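Local coordinates for protein hdh assembly factor Kustc1130 (Kuenenia stuttgartiensis, PDB 6HIF) that probably serves as an assembly factor for hydrazine dehydrogenase (hdh), the heme c-bearing enzyme complex with which this small beta-sandwich-like protein associates, at residues 36-41 with 98-103. Numbering follows the deposited sequence.
Sequences TAIAIG and FVSLDL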
ATOM      1  N   THR Y  36     -56.062  43.447  34.821  1.00 42.65           N
ATOM      2  CA  THR Y  36     -55.801  44.796  34.344  1.00 41.56           C
ATOM      3  C   THR Y  36     -56.812  45.753  34.970  1.00 41.73           C
ATOM      4  O   THR Y  36     -58.022  45.523  34.908  1.00 41.08           O
ATOM      5  CB  THR Y  36     -55.820  44.860  32.812  1.00 41.19           C
ATOM      6  OG1 THR Y  36     -54.899  43.895  32.302  1.00 40.89           O
ATOM      7  CG2 THR Y  36     -55.468  46.229  32.272  1.00 39.76           C
ATOM      8  N   ALA Y  37     -56.289  46.824  35.576  1.00 41.15           N
ATOM      9  CA  ALA Y  37     -57.104  47.847  36.208  1.00 40.95           C
ATOM     10  C   ALA Y  37     -57.206  49.055  35.282  1.00 41.82           C
ATOM     11  O   ALA Y  37     -56.202  49.697  34.974  1.00 42.27           O
ATOM     12  CB  ALA Y  37     -56.512  48.221  37.546  1.00 41.07           C
ATOM     13  N   ILE Y  38     -58.435  49.350  34.849  1.00 42.36           N
ATOM     14  CA  ILE Y  38     -58.683  50.413  33.889  1.00 43.22           C
ATOM     15  C   ILE Y  38     -59.571  51.466  34.546  1.00 42.99           C
ATOM     16  O   ILE Y  38     -60.416  51.140  35.376  1.00 43.33           O
ATOM     17  CB  ILE Y  38     -59.339  49.862  32.604  1.00 44.03           C
ATOM     18  CG1 ILE Y  38     -58.878  48.450  32.248  1.00 45.58           C
ATOM     19  CG2 ILE Y  38     -59.119  50.806  31.438  1.00 46.40           C
ATOM     20  CD1 ILE Y  38     -59.725  47.797  31.181  1.00 46.54           C
ATOM     21  N   ALA Y  39     -59.367  52.729  34.150  1.00 43.83           N
ATOM     22  CA  ALA Y  39     -60.289  53.814  34.448  1.00 44.52           C
ATOM     23  C   ALA Y  39     -60.761  54.445  33.137  1.00 45.04           C
ATOM     24  O   ALA Y  39     -60.079  55.307  32.584  1.00 47.28           O
ATOM     25  CB  ALA Y  39     -59.618  54.819  35.353  1.00 43.47           C
ATOM     26  N   ILE Y  40     -61.936  54.002  32.663  1.00 43.81           N
ATOM     27  CA  ILE Y  40     -62.493  54.309  31.348  1.00 44.12           C
ATOM     28  C   ILE Y  40     -61.397  54.382  30.284  1.00 44.17           C
ATOM     29  O   ILE Y  40     -61.247  55.398  29.607  1.00 44.67           O
ATOM     30  CB  ILE Y  40     -63.411  55.555  31.341  1.00 43.46           C
ATOM     31  CG1 ILE Y  40     -62.809  56.745  32.098  1.00 41.34           C
ATOM     32  CG2 ILE Y  40     -64.809  55.199  31.836  1.00 44.44           C
ATOM     33  CD1 ILE Y  40     -63.184  58.097  31.534  1.00 40.50           C
ATOM     34  N   GLY Y  41     -60.641  53.287  30.143  1.00 44.22           N
ATOM     35  CA  GLY Y  41     -59.705  53.137  29.042  1.00 47.20           C
ATOM     36  C   GLY Y  41     -58.247  53.213  29.484  1.00 47.80           C
ATOM     37  O   GLY Y  41     -57.414  52.458  28.990  1.00 50.19           O
ATOM     38  N   PHE Y  98     -57.157  36.308  31.186  1.00 42.21           N
ATOM     39  CA  PHE Y  98     -56.987  37.743  31.334  1.00 41.86           C
ATOM     40  C   PHE Y  98     -58.303  38.325  31.837  1.00 42.30           C
ATOM     41  O   PHE Y  98     -59.362  38.054  31.274  1.00 42.62           O
ATOM     42  CB  PHE Y  98     -56.578  38.383  30.005  1.00 41.07           C
ATOM     43  CG  PHE Y  98     -55.192  38.048  29.511  1.00 40.38           C
ATOM     44  CD1 PHE Y  98     -54.846  36.747  29.170  1.00 39.82           C
ATOM     45  CD2 PHE Y  98     -54.238  39.044  29.357  1.00 38.67           C
ATOM     46  CE1 PHE Y  98     -53.573  36.446  28.709  1.00 38.99           C
ATOM     47  CE2 PHE Y  98     -52.967  38.742  28.891  1.00 39.33           C
ATOM     48  CZ  PHE Y  98     -52.634  37.443  28.569  1.00 38.56           C
ATOM     49  N   VAL Y  99     -58.218  39.103  32.921  1.00 42.36           N
ATOM     50  CA  VAL Y  99     -59.378  39.765  33.491  1.00 42.04           C
ATOM     51  C   VAL Y  99     -59.162  41.272  33.392  1.00 44.09           C
ATOM     52  O   VAL Y  99     -58.097  41.785  33.744  1.00 42.05           O
ATOM     53  CB  VAL Y  99     -59.652  39.300  34.935  1.00 40.72           C
ATOM     54  CG1 VAL Y  99     -60.656  40.192  35.650  1.00 39.32           C
ATOM     55  CG2 VAL Y  99     -60.108  37.851  34.982  1.00 39.66           C
ATOM     56  N   SER Y 100     -60.187  41.963  32.879  1.00 46.17           N
ATOM     57  CA  SER Y 100     -60.135  43.404  32.696  1.00 47.15           C
ATOM     58  C   SER Y 100     -61.266  44.056  33.482  1.00 47.33           C
ATOM     59  O   SER Y 100     -62.438  43.855  33.169  1.00 49.92           O
ATOM     60  CB  SER Y 100     -60.215  43.756  31.237  1.00 48.47           C
ATOM     61  OG  SER Y 100     -59.485  44.942  30.974  1.00 49.78           O
ATOM     62  N   LEU Y 101     -60.895  44.828  34.509  1.00 46.33           N
ATOM     63  CA  LEU Y 101     -61.870  45.462  35.382  1.00 45.25           C
ATOM     64  C   LEU Y 101     -61.744  46.979  35.266  1.00 46.04           C
ATOM     65  O   LEU Y 101     -60.661  47.530  35.471  1.00 46.18           O
ATOM     66  CB  LEU Y 101     -61.642  44.992  36.825  1.00 42.47           C
ATOM     67  CG  LEU Y 101     -61.911  43.510  37.091  1.00 40.98           C
ATOM     68  CD1 LEU Y 101     -61.280  43.079  38.405  1.00 40.52           C
ATOM     69  CD2 LEU Y 101     -63.402  43.198  37.080  1.00 39.34           C
ATOM     70  N   ASP Y 102     -62.862  47.632  34.925  1.00 45.87           N
ATOM     71  CA  ASP Y 102     -62.915  49.082  34.834  1.00 47.62           C
ATOM     72  C   ASP Y 102     -63.552  49.647  36.100  1.00 48.98           C
ATOM     73  O   ASP Y 102     -64.610  49.186  36.522  1.00 51.06           O
ATOM     74  CB  ASP Y 102     -63.670  49.550  33.590  1.00 49.12           C
ATOM     75  CG  ASP Y 102     -63.465  51.028  33.303  1.00 50.73           C
ATOM     76  OD1 ASP Y 102     -62.357  51.382  32.853  1.00 50.48           O
ATOM     77  OD2 ASP Y 102     -64.408  51.813  33.546  1.00 50.13           O
ATOM     78  N   LEU Y 103     -62.902  50.661  36.683  1.00 49.30           N
ATOM     79  CA  LEU Y 103     -63.312  51.205  37.969  1.00 48.98           C
ATOM     80  C   LEU Y 103     -64.025  52.539  37.774  1.00 49.49           C
ATOM     81  O   LEU Y 103     -64.329  53.226  38.746  1.00 49.93           O
ATOM     82  CB  LEU Y 103     -62.081  51.361  38.869  1.00 47.84           C
ATOM     83  CG  LEU Y 103     -61.673  50.115  39.653  1.00 48.36           C
ATOM     84  CD1 LEU Y 103     -60.945  49.117  38.760  1.00 47.43           C
ATOM     85  CD2 LEU Y 103     -60.802  50.493  40.843  1.00 48.47           C
TER
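With CG of D102 turned anti to its own backbone N (chi1 -167°), the carboxylate reaches across to the neighbouring strand where that strand ends at A39 and the chain turns at I40. On I38, CG2 is the branch anti to the backbone N, and both it and CB lie against D102 OD1, CB at 3.4 Å; the two side chains cross at about a right angle. D102 OD1 also receives the backbone N-H of I40 at 2.7 Å, a weak bond because it is strongly bent (115° at the hydrogen). I38 O lies 3.2 Å from D102 OD1, two acceptors side by side. D102 OD2 accepts the backbone N of G104, so the carboxylate touches the ends of both strands. It sits at the end of a parallel ladder between strands 31-39 and 96-102; the axes of 36-39 and 98-102 are inclined by 28°. T36 N donates to V99 O, and T36 O accepts L101 N nearly straight at 3.0 Å; I38 repeats the pattern, its N donating to L101 O and its O taking L103 N at 2.8 Å. In this sandwich-like two-sheet fold, A37 and L101 pack on V77 of strand 71-79 in the other sheet, while T36, I38, S100 and D102 share the opposite face, turned to a chain of another protein: S100 OG bonds to that chain's backbone, whereas T36 OG1 pairs with T63 OG1. An alanine in place of D102 would remove the carboxylate and is likely to leave I40 N and G104 N without this acceptor and the turn freer to shift. Main-chain bonds thus fix the strand pairing, while one carboxylate, its crowding by I38 O probably offset in part by the N-H groups of G104 and, weakly, I40, links the C-terminal ends of the two strands.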